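Local coordinates for chitin oligosaccharide binding protein NagB2 (Paenibacillus sp. FPU-7, PDB 7EHU) that binds chitin oligosaccharides as an extracellular solute-binding protein and probably hands them to a membrane transporter for uptake, at residues P91-L96 with K330-F335; K55-E60 with A64-D69; E51-K56 with L342-E347; P250-L255 with E406-Q411; D234-L239 with K416-M421. All blocks are in the same frame, centred on the assembly; numbering follows the deposited sequence.

From the N terminus, helix 44-60 serves two contacts. Contact 2 closes first, a short turn that brings strand 64-70 back along the helix it follows. Contact 1 opens at 91-96 and closes at 330-335, joining a strand of the sheet to helix 326-339. It is nested inside the long loop of contact 3, which runs from helix 44-60 to helix 342-352. Contacts 1 to 3 touch one another. On the opposite side of the chain's centre, contact 5 joins helix 230-244 to helix 414-430. Nested inside it, contact 4 joins loop 250-255 to the end of helix 394-408. Contacts 1 and 3 both cross contacts 4 and 5, so the chain passes between the two sides.

Contact 1. Residues P91-L96 with K330-F335; sequences PQIFNL and KAVKAF
F335 N donates to A331 O at 3.0 Å, a regular helical bond that fixes the turn carrying the F335 ring toward I93. The contact itself is apolar. I93 reaches the helix with both of its branches. The CD1 methyl lies over one face of the F335 ring, 4.1 Å from F335 CD2. The CG2 methyl meets the far part of the same ring, with I93 CG2 4.1 Å from F335 CE2. F335 sets its CG anti to the backbone N (chi1 171°), which turns the ring toward I93. In I93 the longer branch takes the position anti to the carbonyl carbon (chi1 -58°), and this swings CD1 over the ring.

One helical turn earlier, V332 meets the base of that branch, with I93 CG1 4.2 Å from V332 CG2. I93 therefore touches two residues spaced three apart on one side of helix 326-339. The geometry is that of a helix laid against a sheet in the alpha/beta fold of periplasmic-type binding proteins. Strand 93-97 pairs with strand 30-36 in parallel and with strand 309-320 in antiparallel fashion. Those neighbours bring L32 and F320 against V332 and F320 against F335, whose ring also meets F339 with nearly parallel planes.

Q92, just before the strand, makes a polar link to the same helix through NE2 to E328 OE2, while its OE1 accepts from T33 N. I93, V332 and F335 are all buried. The F335 side chain is about 12 Å from a bound N-acetylglucosamine.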
# COMPACT_ATOMS: atom_id res chain seq x y z
N PRO A 91 -8.53 17.09 9.73
CA PRO A 91 -8.32 18.13 8.71
C PRO A 91 -9.48 18.13 7.72
O PRO A 91 -10.25 17.17 7.62
CB PRO A 91 -7.03 17.67 8.02
CG PRO A 91 -6.39 16.72 8.95
CD PRO A 91 -7.52 16.02 9.63
N GLN A 92 -9.56 19.19 6.93
CA GLN A 92 -10.62 19.28 5.93
C GLN A 92 -10.43 18.25 4.82
O GLN A 92 -11.42 17.71 4.30
CB GLN A 92 -10.68 20.69 5.35
CG GLN A 92 -11.30 21.74 6.26
CD GLN A 92 -10.31 22.43 7.16
OE1 GLN A 92 -9.15 22.01 7.32
NE2 GLN A 92 -10.70 23.58 7.66
N ILE A 93 -9.17 17.99 4.43
CA ILE A 93 -8.79 17.06 3.37
C ILE A 93 -7.64 16.23 3.92
O ILE A 93 -6.73 16.78 4.54
CB ILE A 93 -8.30 17.80 2.10
CG1 ILE A 93 -9.36 18.75 1.56
CG2 ILE A 93 -7.88 16.78 1.05
CD1 ILE A 93 -8.81 19.77 0.57
N PHE A 94 -7.68 14.91 3.72
CA PHE A 94 -6.63 14.07 4.31
C PHE A 94 -6.45 12.77 3.55
O PHE A 94 -7.41 12.15 3.11
CB PHE A 94 -6.94 13.74 5.79
CG PHE A 94 -8.39 13.42 6.04
CD1 PHE A 94 -8.89 12.14 5.88
CD2 PHE A 94 -9.28 14.43 6.38
CE1 PHE A 94 -10.24 11.89 6.02
CE2 PHE A 94 -10.62 14.18 6.54
CZ PHE A 94 -11.10 12.91 6.39
N ASN A 95 -5.20 12.32 3.49
CA ASN A 95 -4.92 10.99 2.98
C ASN A 95 -5.59 9.96 3.89
O ASN A 95 -5.44 10.00 5.12
CB ASN A 95 -3.41 10.77 2.92
CG ASN A 95 -3.05 9.42 2.35
OD1 ASN A 95 -2.93 8.43 3.07
ND2 ASN A 95 -2.86 9.36 1.05
N LEU A 96 -6.33 9.04 3.29
CA LEU A 96 -7.23 8.12 3.96
C LEU A 96 -7.12 6.75 3.31
O LEU A 96 -7.00 6.63 2.09
CB LEU A 96 -8.67 8.62 3.78
CG LEU A 96 -9.80 7.73 4.29
CD1 LEU A 96 -9.79 7.63 5.81
CD2 LEU A 96 -11.16 8.28 3.82
N LYS A 330 -17.29 24.48 -0.90
CA LYS A 330 -16.99 24.95 -2.25
C LYS A 330 -15.52 24.74 -2.61
O LYS A 330 -15.20 24.33 -3.73
CB LYS A 330 -17.35 26.42 -2.37
CG LYS A 330 -17.23 27.02 -3.77
CD LYS A 330 -17.77 28.45 -3.82
CE LYS A 330 -19.00 28.61 -2.91
NZ LYS A 330 -20.30 28.01 -3.33
N ALA A 331 -14.62 25.06 -1.68
CA ALA A 331 -13.20 24.85 -1.91
C ALA A 331 -12.87 23.37 -2.07
O ALA A 331 -12.07 23.00 -2.93
CB ALA A 331 -12.41 25.46 -0.76
N VAL A 332 -13.50 22.52 -1.25
CA VAL A 332 -13.25 21.09 -1.33
C VAL A 332 -13.73 20.54 -2.66
O VAL A 332 -13.05 19.73 -3.29
CB VAL A 332 -13.92 20.37 -0.13
CG1 VAL A 332 -14.09 18.88 -0.42
CG2 VAL A 332 -13.13 20.57 1.14
N LYS A 333 -14.91 20.97 -3.10
CA LYS A 333 -15.42 20.49 -4.39
C LYS A 333 -14.48 20.90 -5.52
O LYS A 333 -14.24 20.12 -6.44
CB LYS A 333 -16.81 21.05 -4.64
CG LYS A 333 -17.90 20.44 -3.77
CD LYS A 333 -19.30 20.69 -4.36
CE LYS A 333 -20.31 21.17 -3.34
NZ LYS A 333 -21.50 21.77 -4.01
N ALA A 334 -13.95 22.12 -5.47
CA ALA A 334 -13.02 22.58 -6.49
C ALA A 334 -11.73 21.76 -6.47
O ALA A 334 -11.18 21.43 -7.53
CB ALA A 334 -12.72 24.07 -6.33
N PHE A 335 -11.25 21.41 -5.28
CA PHE A 335 -10.08 20.57 -5.19
C PHE A 335 -10.34 19.21 -5.82
O PHE A 335 -9.51 18.70 -6.60
CB PHE A 335 -9.65 20.38 -3.72
CG PHE A 335 -8.57 19.35 -3.56
CD1 PHE A 335 -7.25 19.66 -3.88
CD2 PHE A 335 -8.87 18.06 -3.17
CE1 PHE A 335 -6.26 18.71 -3.78
CE2 PHE A 335 -7.86 17.10 -3.07
CZ PHE A 335 -6.56 17.43 -3.39

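Contact 2. Residues K55-E60 with A64-D69; sequences KKTEAE and ATFKLD
E58 and A64 are where the two backbones come nearest, with CA atoms 5.8 Å apart. The segments 55-60, helical, and 64-69, extended, run nearly antiparallel, at 158°, and their axes approach to 7.8 Å. They belong to the helix and second strand of a beta-alpha-beta unit that begins with strand 30-36.

E58 carries the polar half. Its chain runs extended beyond CG, and OE2 accepts the backbone hydrogen of F66, with F66 N 2.9 Å from E58 OE2 and an almost straight N-H...O angle of 176°. The lone pair used is the anti one. Water 2 also donates to E58 OE2, and it links this oxygen to F66 O. Water 1 bridges the main chains, bonding to E58 O and A64 O. An alanine at E58 is likely to deprive F66 N and water 2 of their shared acceptor.

The apolar half is the F66 ring. E58 CG lies at its edge, in the ring plane, 3.6 Å from F66 CD1. T57 CG2 approaches F66 CZ to 3.7 Å. The T57 hydroxyl serves other partners, V53 O and N338 ND2.

T65 and K67 bond to strand 30-36 through their backbones, whereas the F66 N-H and C=O turn the other way. The carboxylate and water 2 thus satisfy F66 backbone groups on the side away from strand 30-36.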
# COMPACT_ATOMS: atom_id res chain seq x y z
N LYS A 55 -2.60 25.17 -6.25
CA LYS A 55 -2.47 26.52 -6.79
C LYS A 55 -3.59 26.82 -7.79
O LYS A 55 -4.16 27.91 -7.78
CB LYS A 55 -1.07 26.67 -7.42
CG LYS A 55 -0.72 28.05 -7.97
CD LYS A 55 0.67 28.06 -8.62
CE LYS A 55 0.70 28.82 -9.96
NZ LYS A 55 1.96 28.57 -10.73
N LYS A 56 -3.93 25.84 -8.64
CA LYS A 56 -5.04 26.04 -9.57
C LYS A 56 -6.35 26.24 -8.84
O LYS A 56 -7.17 27.07 -9.23
CB LYS A 56 -5.14 24.83 -10.50
CG LYS A 56 -6.21 24.95 -11.57
CD LYS A 56 -6.27 23.68 -12.41
CE LYS A 56 -7.46 23.69 -13.37
NZ LYS A 56 -7.73 22.34 -13.96
N THR A 57 -6.58 25.46 -7.79
CA THR A 57 -7.81 25.57 -7.02
C THR A 57 -7.91 26.91 -6.32
O THR A 57 -8.98 27.52 -6.28
CB THR A 57 -7.88 24.39 -6.05
OG1 THR A 57 -7.73 23.16 -6.79
CG2 THR A 57 -9.19 24.37 -5.28
N GLU A 58 -6.80 27.39 -5.74
CA GLU A 58 -6.79 28.70 -5.11
C GLU A 58 -7.11 29.81 -6.10
O GLU A 58 -7.76 30.81 -5.75
CB GLU A 58 -5.43 28.93 -4.44
CG GLU A 58 -5.27 28.07 -3.17
CD GLU A 58 -3.89 28.14 -2.54
OE1 GLU A 58 -2.95 28.63 -3.18
OE2 GLU A 58 -3.77 27.71 -1.38
N ALA A 59 -6.64 29.69 -7.34
CA ALA A 59 -6.96 30.70 -8.35
C ALA A 59 -8.44 30.67 -8.71
O ALA A 59 -9.04 31.70 -9.02
CB ALA A 59 -6.10 30.46 -9.60
N GLU A 60 -9.05 29.49 -8.66
CA GLU A 60 -10.44 29.32 -9.04
C GLU A 60 -11.40 29.73 -7.94
O GLU A 60 -12.54 30.12 -8.23
CB GLU A 60 -10.67 27.85 -9.41
CG GLU A 60 -12.02 27.54 -9.99
CD GLU A 60 -12.24 26.06 -10.16
OE1 GLU A 60 -13.37 25.61 -9.89
OE2 GLU A 60 -11.27 25.37 -10.53
N ALA A 64 -9.94 31.23 -0.77
CA ALA A 64 -9.57 29.93 -0.22
C ALA A 64 -8.06 29.76 -0.21
O ALA A 64 -7.40 29.95 -1.24
CB ALA A 64 -10.22 28.82 -1.06
N THR A 65 -7.52 29.39 0.95
CA THR A 65 -6.10 29.10 1.13
C THR A 65 -5.98 27.69 1.69
O THR A 65 -6.68 27.35 2.66
CB THR A 65 -5.47 30.09 2.12
OG1 THR A 65 -5.42 31.39 1.52
CG2 THR A 65 -4.04 29.69 2.51
N PHE A 66 -5.14 26.88 1.08
CA PHE A 66 -4.89 25.52 1.54
C PHE A 66 -3.57 25.51 2.31
O PHE A 66 -2.55 26.04 1.83
CB PHE A 66 -4.83 24.53 0.38
CG PHE A 66 -6.14 24.35 -0.34
CD1 PHE A 66 -6.54 25.25 -1.30
CD2 PHE A 66 -7.00 23.30 -0.05
CE1 PHE A 66 -7.74 25.11 -1.97
CE2 PHE A 66 -8.21 23.14 -0.72
CZ PHE A 66 -8.58 24.07 -1.68
N LYS A 67 -3.59 24.95 3.50
CA LYS A 67 -2.39 24.81 4.31
C LYS A 67 -1.98 23.30 4.22
O LYS A 67 -2.65 22.43 4.76
CB LYS A 67 -2.42 25.54 5.65
CG LYS A 67 -1.00 25.35 6.14
CD LYS A 67 -0.99 24.08 6.91
CE LYS A 67 0.28 23.77 7.60
NZ LYS A 67 0.54 22.56 8.39
N LEU A 68 -0.92 23.01 3.46
CA LEU A 68 -0.47 21.63 3.28
C LEU A 68 0.24 21.18 4.55
O LEU A 68 1.07 21.90 5.10
CB LEU A 68 0.43 21.48 2.06
CG LEU A 68 -0.31 21.10 0.76
CD1 LEU A 68 -1.39 22.08 0.42
CD2 LEU A 68 0.68 20.90 -0.41
N ASP A 69 -0.12 20.01 5.04
CA ASP A 69 0.48 19.44 6.24
C ASP A 69 0.99 18.05 5.85
O ASP A 69 0.22 17.08 5.83
CB ASP A 69 -0.53 19.35 7.37
CG ASP A 69 0.10 18.96 8.67
OD1 ASP A 69 1.13 19.58 9.01
OD2 ASP A 69 -0.37 18.01 9.32
O HOH W 1 -7.35 31.69 -3.25
O HOH W 2 -1.27 26.55 -0.57

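Contact 3. Residues E51-K56 with L342-E347; sequences EKVVKK and LEIQGE
V53 overlaps I344 through a single methyl: V53 CG2 sits 3.6 Å from I344 CD1 and 4.0 Å from I344 CG1. The two side chains cross obliquely. I344 has CG1 anti to the carbonyl carbon (chi1 -65°), and a second turn at chi2 of -60° gives CD1 its place against valine. The other methyl of V53, CG1, serves a different neighbour, the ring of F335.

Next to this apolar touch lies a salt bridge. K52 and E347 reach out from opposite directions, and K52 NZ donates to E347 OE1 at 2.8 Å. The bond falls on the syn lone pair of that oxygen. E347 OE2 stays farther off, at 3.6 Å from K52 NZ, so the carboxylate is gripped by one oxygen here. The glutamate chain is extended, whereas the lysine bends at chi3 (83°) to bring its ammonium to the acid.

The contact pairs two helices of one alpha/beta lobe. Helix 44-60 belongs to the first beta-alpha-beta unit of the solute-binding protein fold, and helix 342-352 follows helix 326-339 in the chain. L49 of the first helix touches both I344 and E347, while F339 and N338 touch V53.

V53 is buried and K52 is exposed, which puts the charged pair on the solvent side of the contact. A glutamine in place of E347 would probably leave the K52 ammonium without its charged mate and let the bent lysine chain swing. The side chain of I344 is about 11 Å from a bound N-acetylglucosamine.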
# COMPACT_ATOMS: atom_id res chain seq x y z
N GLU A 51 0.77 20.30 -5.26
CA GLU A 51 0.90 21.75 -5.14
C GLU A 51 0.36 22.45 -6.38
O GLU A 51 -0.27 23.50 -6.27
CB GLU A 51 2.36 22.13 -4.89
CG GLU A 51 2.85 21.78 -3.48
CD GLU A 51 4.36 21.89 -3.30
OE1 GLU A 51 5.08 22.07 -4.31
OE2 GLU A 51 4.82 21.79 -2.15
N LYS A 52 0.62 21.89 -7.57
CA LYS A 52 0.09 22.47 -8.80
C LYS A 52 -1.43 22.49 -8.77
O LYS A 52 -2.06 23.51 -9.11
CB LYS A 52 0.60 21.68 -10.00
CG LYS A 52 0.16 22.26 -11.32
CD LYS A 52 0.92 21.70 -12.51
CE LYS A 52 0.37 20.38 -13.00
NZ LYS A 52 0.87 20.08 -14.39
N VAL A 53 -2.05 21.39 -8.34
CA VAL A 53 -3.51 21.31 -8.27
C VAL A 53 -4.04 22.31 -7.25
O VAL A 53 -5.06 22.98 -7.48
CB VAL A 53 -3.94 19.87 -7.93
CG1 VAL A 53 -5.38 19.81 -7.51
CG2 VAL A 53 -3.68 18.94 -9.10
N VAL A 54 -3.36 22.43 -6.10
CA VAL A 54 -3.76 23.37 -5.06
C VAL A 54 -3.70 24.81 -5.56
O VAL A 54 -4.62 25.61 -5.32
CB VAL A 54 -2.90 23.15 -3.80
CG1 VAL A 54 -3.02 24.34 -2.84
CG2 VAL A 54 -3.32 21.84 -3.11
N LYS A 55 -2.60 25.17 -6.25
CA LYS A 55 -2.47 26.52 -6.79
C LYS A 55 -3.59 26.82 -7.79
O LYS A 55 -4.16 27.91 -7.78
CB LYS A 55 -1.07 26.67 -7.42
CG LYS A 55 -0.72 28.05 -7.97
CD LYS A 55 0.67 28.06 -8.62
CE LYS A 55 0.70 28.82 -9.96
NZ LYS A 55 1.96 28.57 -10.73
N LYS A 56 -3.93 25.84 -8.64
CA LYS A 56 -5.04 26.04 -9.57
C LYS A 56 -6.35 26.24 -8.84
O LYS A 56 -7.17 27.07 -9.23
CB LYS A 56 -5.14 24.83 -10.50
CG LYS A 56 -6.21 24.95 -11.57
CD LYS A 56 -6.27 23.68 -12.41
CE LYS A 56 -7.46 23.69 -13.37
NZ LYS A 56 -7.73 22.34 -13.96
N LEU A 342 -8.26 13.22 -15.67
CA LEU A 342 -7.35 12.32 -16.38
C LEU A 342 -6.03 13.00 -16.72
O LEU A 342 -5.03 12.34 -16.92
CB LEU A 342 -8.00 11.78 -17.66
CG LEU A 342 -9.21 10.87 -17.44
CD1 LEU A 342 -9.56 10.12 -18.72
CD2 LEU A 342 -9.01 9.90 -16.31
N GLU A 343 -6.01 14.30 -16.81
CA GLU A 343 -4.80 15.02 -17.08
C GLU A 343 -3.81 14.94 -15.92
O GLU A 343 -2.62 14.63 -16.11
CB GLU A 343 -5.25 16.19 -17.97
CG GLU A 343 -4.20 17.17 -18.42
CD GLU A 343 -4.75 18.24 -19.36
OE1 GLU A 343 -5.76 18.61 -19.81
OE2 GLU A 343 -4.63 19.23 -18.49
N ILE A 344 -4.32 14.96 -14.70
CA ILE A 344 -3.48 14.79 -13.53
C ILE A 344 -3.05 13.32 -13.39
O ILE A 344 -1.88 13.01 -13.14
CB ILE A 344 -4.22 15.29 -12.27
CG1 ILE A 344 -4.48 16.81 -12.35
CG2 ILE A 344 -3.45 14.93 -11.00
CD1 ILE A 344 -3.24 17.67 -12.46
N GLN A 345 -4.01 12.40 -13.56
CA GLN A 345 -3.70 10.98 -13.47
C GLN A 345 -2.69 10.58 -14.54
O GLN A 345 -1.82 9.73 -14.30
CB GLN A 345 -4.99 10.18 -13.64
CG GLN A 345 -6.00 10.39 -12.54
CD GLN A 345 -6.05 9.26 -11.54
OE1 GLN A 345 -6.03 8.09 -11.91
NE2 GLN A 345 -6.10 9.60 -10.26
N GLY A 346 -2.81 11.16 -15.73
CA GLY A 346 -1.89 10.83 -16.81
C GLY A 346 -0.50 11.38 -16.58
O GLY A 346 0.49 10.74 -16.96
N GLU A 347 -0.40 12.57 -15.99
CA GLU A 347 0.91 13.12 -15.65
C GLU A 347 1.57 12.26 -14.57
O GLU A 347 2.78 11.99 -14.62
CB GLU A 347 0.78 14.58 -15.19
CG GLU A 347 2.05 15.16 -14.58
CD GLU A 347 2.04 16.69 -14.43
OE1 GLU A 347 1.05 17.35 -14.84
OE2 GLU A 347 3.03 17.25 -13.91

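Contact 4. Residues P250-L255 with E406-Q411; sequences PNVLGL and ELLGGQ
V252 and L408 form the buried side of this contact, and L253 and G409 form the side nearer solvent. The helical segment ends in a Schellman motif. Q411 N bonds back to E406 O at 2.9 Å, and G410 N bonds to L407 O at 3.1 Å. G410 takes a positive phi of 82°, which suits glycine. The facing segment, 250-255, holds a short 3-10 turn between helices 230-244 and 257-265.

On the buried side, L408 points its CD1 methyl between the two methyls of V252. L408 CD1 is 4.0 Å from both V252 CG1 and V252 CG2, and the side chains meet at about a right angle. V252 has CG1 between its backbone N and carbonyl carbon (chi1 54°), and this directs both methyls to the leucine. K243 of helix 230-244 touches both V252 and L408, and L190 also packs on V252.

The outer side is more open to solvent and lies against backbone, whereas the buried side is methyl against methyl. L253 is only partly exposed, but G409 lies at the surface and offers backbone alone. L253 touches the L408 side chain loosely, with L253 CD2 4.3 Å from L408 CB. Its other methyl, CD1, rests on the backbone where L408 runs into G409. That same methyl, L253 CD1, lies 3.7 Å from G409 N.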
# COMPACT_ATOMS: atom_id res chain seq x y z
N PRO A 250 19.59 -9.74 6.96
CA PRO A 250 19.72 -9.85 8.43
C PRO A 250 19.56 -8.55 9.15
O PRO A 250 19.32 -8.57 10.36
CB PRO A 250 21.14 -10.41 8.64
CG PRO A 250 21.87 -10.08 7.40
CD PRO A 250 20.82 -10.20 6.29
N ASN A 251 19.70 -7.40 8.49
CA ASN A 251 19.51 -6.15 9.19
C ASN A 251 18.12 -5.56 8.98
O ASN A 251 17.94 -4.36 9.19
CB ASN A 251 20.58 -5.13 8.84
CG ASN A 251 20.78 -4.09 9.93
OD1 ASN A 251 20.48 -4.31 11.11
ND2 ASN A 251 21.32 -2.95 9.54
N VAL A 252 17.14 -6.40 8.64
CA VAL A 252 15.77 -5.95 8.43
C VAL A 252 15.28 -5.08 9.59
O VAL A 252 14.62 -4.05 9.37
CB VAL A 252 14.85 -7.16 8.18
CG1 VAL A 252 14.97 -8.19 9.29
CG2 VAL A 252 13.38 -6.70 8.02
N LEU A 253 15.57 -5.47 10.83
CA LEU A 253 15.04 -4.72 11.97
C LEU A 253 15.85 -3.46 12.27
O LEU A 253 15.41 -2.64 13.09
CB LEU A 253 14.93 -5.60 13.22
CG LEU A 253 14.02 -6.83 13.09
CD1 LEU A 253 13.98 -7.60 14.41
CD2 LEU A 253 12.60 -6.45 12.67
N GLY A 254 16.97 -3.26 11.59
CA GLY A 254 17.78 -2.06 11.75
C GLY A 254 17.60 -1.04 10.65
O GLY A 254 18.31 -0.03 10.63
N LEU A 255 16.66 -1.28 9.73
CA LEU A 255 16.48 -0.43 8.56
C LEU A 255 15.05 0.07 8.48
O LEU A 255 14.12 -0.69 8.76
CB LEU A 255 16.78 -1.22 7.29
CG LEU A 255 18.23 -1.67 7.15
CD1 LEU A 255 18.32 -2.73 6.04
CD2 LEU A 255 19.16 -0.51 6.83
N GLU A 406 8.82 -8.90 16.30
CA GLU A 406 9.25 -9.83 17.34
C GLU A 406 9.56 -11.20 16.76
O GLU A 406 10.52 -11.84 17.19
CB GLU A 406 8.15 -9.93 18.40
CG GLU A 406 7.99 -8.66 19.19
CD GLU A 406 6.74 -8.61 20.05
OE1 GLU A 406 6.45 -7.53 20.59
OE2 GLU A 406 6.02 -9.62 20.14
N LEU A 407 8.75 -11.67 15.81
CA LEU A 407 9.03 -12.94 15.14
C LEU A 407 10.40 -12.91 14.47
O LEU A 407 11.21 -13.83 14.63
CB LEU A 407 7.94 -13.22 14.11
CG LEU A 407 8.06 -14.51 13.29
CD1 LEU A 407 8.00 -15.73 14.17
CD2 LEU A 407 6.99 -14.59 12.22
N LEU A 408 10.67 -11.86 13.68
CA LEU A 408 11.94 -11.80 12.96
C LEU A 408 13.12 -11.65 13.91
O LEU A 408 14.23 -12.10 13.60
CB LEU A 408 11.94 -10.68 11.92
CG LEU A 408 10.97 -10.79 10.73
CD1 LEU A 408 11.38 -9.84 9.59
CD2 LEU A 408 10.88 -12.21 10.25
N GLY A 409 12.90 -11.04 15.08
CA GLY A 409 13.90 -10.92 16.12
C GLY A 409 14.03 -12.10 17.07
O GLY A 409 14.87 -12.06 17.97
N GLY A 410 13.22 -13.15 16.89
CA GLY A 410 13.33 -14.35 17.69
C GLY A 410 12.66 -14.30 19.04
O GLY A 410 12.86 -15.21 19.85
N GLN A 411 11.88 -13.26 19.31
CA GLN A 411 11.22 -13.10 20.60
C GLN A 411 9.85 -13.74 20.63
O GLN A 411 9.26 -13.89 21.71
CB GLN A 411 11.07 -11.60 20.87
CG GLN A 411 12.40 -10.86 20.79
CD GLN A 411 12.31 -9.46 21.33
OE1 GLN A 411 13.10 -9.07 22.18
NE2 GLN A 411 11.36 -8.69 20.83

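Contact 5. Residues D234-L239 with K416-M421; sequences DGFKRL and KLVEKM
F236 and L417 make a buried CH-pi contact between helix 230-244 and helix 414-430, the last helix of the modelled chain. The L417 CD2 methyl sits over one face of the F236 ring. It lies 3.7 Å from the ring centroid and only 5° off the normal. The centring is even: L417 CD2 is 3.8 Å from F236 CD1 and 4.0 Å from F236 CZ. The leucine sets CG anti to its own backbone N (chi1 180°), which carries CG toward F236, where CD2 covers the ring. The two side chains cross at about a right angle.

V418 adds a second methyl, with V418 CG1 3.9 Å from F236 CD2. Adjacent residues of one helix thus hold a single ring. L400 of helix 394-408 touches F236 as well, and S403 of that helix touches L417.

A salt bridge from K420 NZ to E406 OE2 ties helix 414-430 to helix 394-408. Between helices 230-244 and 414-430 the hold made here is purely apolar. It rests on close methyl-to-ring packing, and probably on keeping water from that face of F236.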
# COMPACT_ATOMS: atom_id res chain seq x y z
N ASP A 234 0.99 -21.63 8.94
CA ASP A 234 1.97 -22.06 7.95
C ASP A 234 2.64 -20.86 7.28
O ASP A 234 3.86 -20.86 7.08
CB ASP A 234 1.29 -22.97 6.91
CG ASP A 234 2.25 -23.49 5.85
OD1 ASP A 234 1.79 -23.86 4.76
OD2 ASP A 234 3.45 -23.60 6.14
N GLY A 235 1.86 -19.82 6.96
CA GLY A 235 2.45 -18.63 6.36
C GLY A 235 3.48 -17.97 7.25
O GLY A 235 4.53 -17.51 6.77
N PHE A 236 3.21 -17.91 8.55
CA PHE A 236 4.16 -17.29 9.48
C PHE A 236 5.36 -18.19 9.71
O PHE A 236 6.46 -17.68 9.90
CB PHE A 236 3.46 -16.92 10.77
CG PHE A 236 2.54 -15.75 10.61
CD1 PHE A 236 3.04 -14.47 10.48
CD2 PHE A 236 1.18 -15.94 10.51
CE1 PHE A 236 2.19 -13.38 10.30
CE2 PHE A 236 0.34 -14.85 10.33
CZ PHE A 236 0.85 -13.58 10.22
N LYS A 237 5.16 -19.51 9.67
CA LYS A 237 6.30 -20.42 9.69
C LYS A 237 7.22 -20.18 8.50
O LYS A 237 8.44 -20.17 8.65
CB LYS A 237 5.84 -21.88 9.75
CG LYS A 237 5.22 -22.23 11.10
CD LYS A 237 4.87 -23.70 11.29
CE LYS A 237 6.02 -24.54 10.77
NZ LYS A 237 6.03 -26.00 10.93
N ARG A 238 6.66 -20.00 7.31
CA ARG A 238 7.50 -19.73 6.15
C ARG A 238 8.20 -18.37 6.26
O ARG A 238 9.36 -18.24 5.86
CB ARG A 238 6.66 -19.82 4.87
CG ARG A 238 6.21 -21.24 4.52
CD ARG A 238 5.15 -21.22 3.45
NE ARG A 238 4.45 -22.50 3.31
CZ ARG A 238 4.65 -23.40 2.37
NH1 ARG A 238 5.54 -23.22 1.40
NH2 ARG A 238 3.90 -24.49 2.39
N LEU A 239 7.51 -17.35 6.76
CA LEU A 239 8.15 -16.04 6.95
C LEU A 239 9.36 -16.18 7.86
O LEU A 239 10.44 -15.67 7.56
CB LEU A 239 7.16 -15.06 7.56
CG LEU A 239 7.65 -13.63 7.81
CD1 LEU A 239 8.04 -12.90 6.53
CD2 LEU A 239 6.59 -12.85 8.56
N LYS A 416 3.31 -18.70 18.93
CA LYS A 416 2.93 -17.68 19.90
C LYS A 416 2.42 -16.44 19.19
O LYS A 416 1.53 -15.75 19.71
CB LYS A 416 4.13 -17.37 20.81
CG LYS A 416 4.59 -18.53 21.69
CD LYS A 416 3.56 -18.93 22.72
CE LYS A 416 4.24 -19.33 24.03
NZ LYS A 416 3.48 -20.39 24.72
N LEU A 417 2.93 -16.14 18.00
CA LEU A 417 2.41 -15.02 17.23
C LEU A 417 0.92 -15.20 16.93
O LEU A 417 0.12 -14.30 17.17
CB LEU A 417 3.20 -14.83 15.94
CG LEU A 417 2.74 -13.67 15.04
CD1 LEU A 417 3.91 -13.02 14.33
CD2 LEU A 417 1.69 -14.11 14.05
N VAL A 418 0.54 -16.37 16.40
CA VAL A 418 -0.86 -16.51 16.01
C VAL A 418 -1.76 -16.53 17.25
O VAL A 418 -2.90 -16.07 17.19
CB VAL A 418 -1.11 -17.70 15.06
CG1 VAL A 418 -0.41 -17.50 13.70
CG2 VAL A 418 -0.68 -19.04 15.70
N GLU A 419 -1.26 -17.06 18.37
CA GLU A 419 -2.03 -17.03 19.62
C GLU A 419 -2.28 -15.59 20.07
O GLU A 419 -3.40 -15.22 20.43
CB GLU A 419 -1.28 -17.83 20.71
CG GLU A 419 -1.89 -17.80 22.10
CD GLU A 419 -0.99 -18.40 23.20
OE1 GLU A 419 0.16 -17.95 23.38
OE2 GLU A 419 -1.45 -19.32 23.89
N LYS A 420 -1.22 -14.77 20.05
CA LYS A 420 -1.35 -13.36 20.41
C LYS A 420 -2.30 -12.63 19.46
O LYS A 420 -3.14 -11.83 19.90
CB LYS A 420 0.05 -12.73 20.39
CG LYS A 420 0.17 -11.25 20.74
CD LYS A 420 1.64 -10.81 20.60
CE LYS A 420 1.82 -9.30 20.67
NZ LYS A 420 3.14 -8.83 20.06
N MET A 421 -2.21 -12.94 18.17
CA MET A 421 -3.08 -12.29 17.19
C MET A 421 -4.53 -12.67 17.40
O MET A 421 -5.41 -11.81 17.31
CB MET A 421 -2.62 -12.65 15.79
CG MET A 421 -1.37 -11.98 15.31
SD MET A 421 -1.37 -10.16 15.54
CE MET A 421 -2.79 -9.67 14.72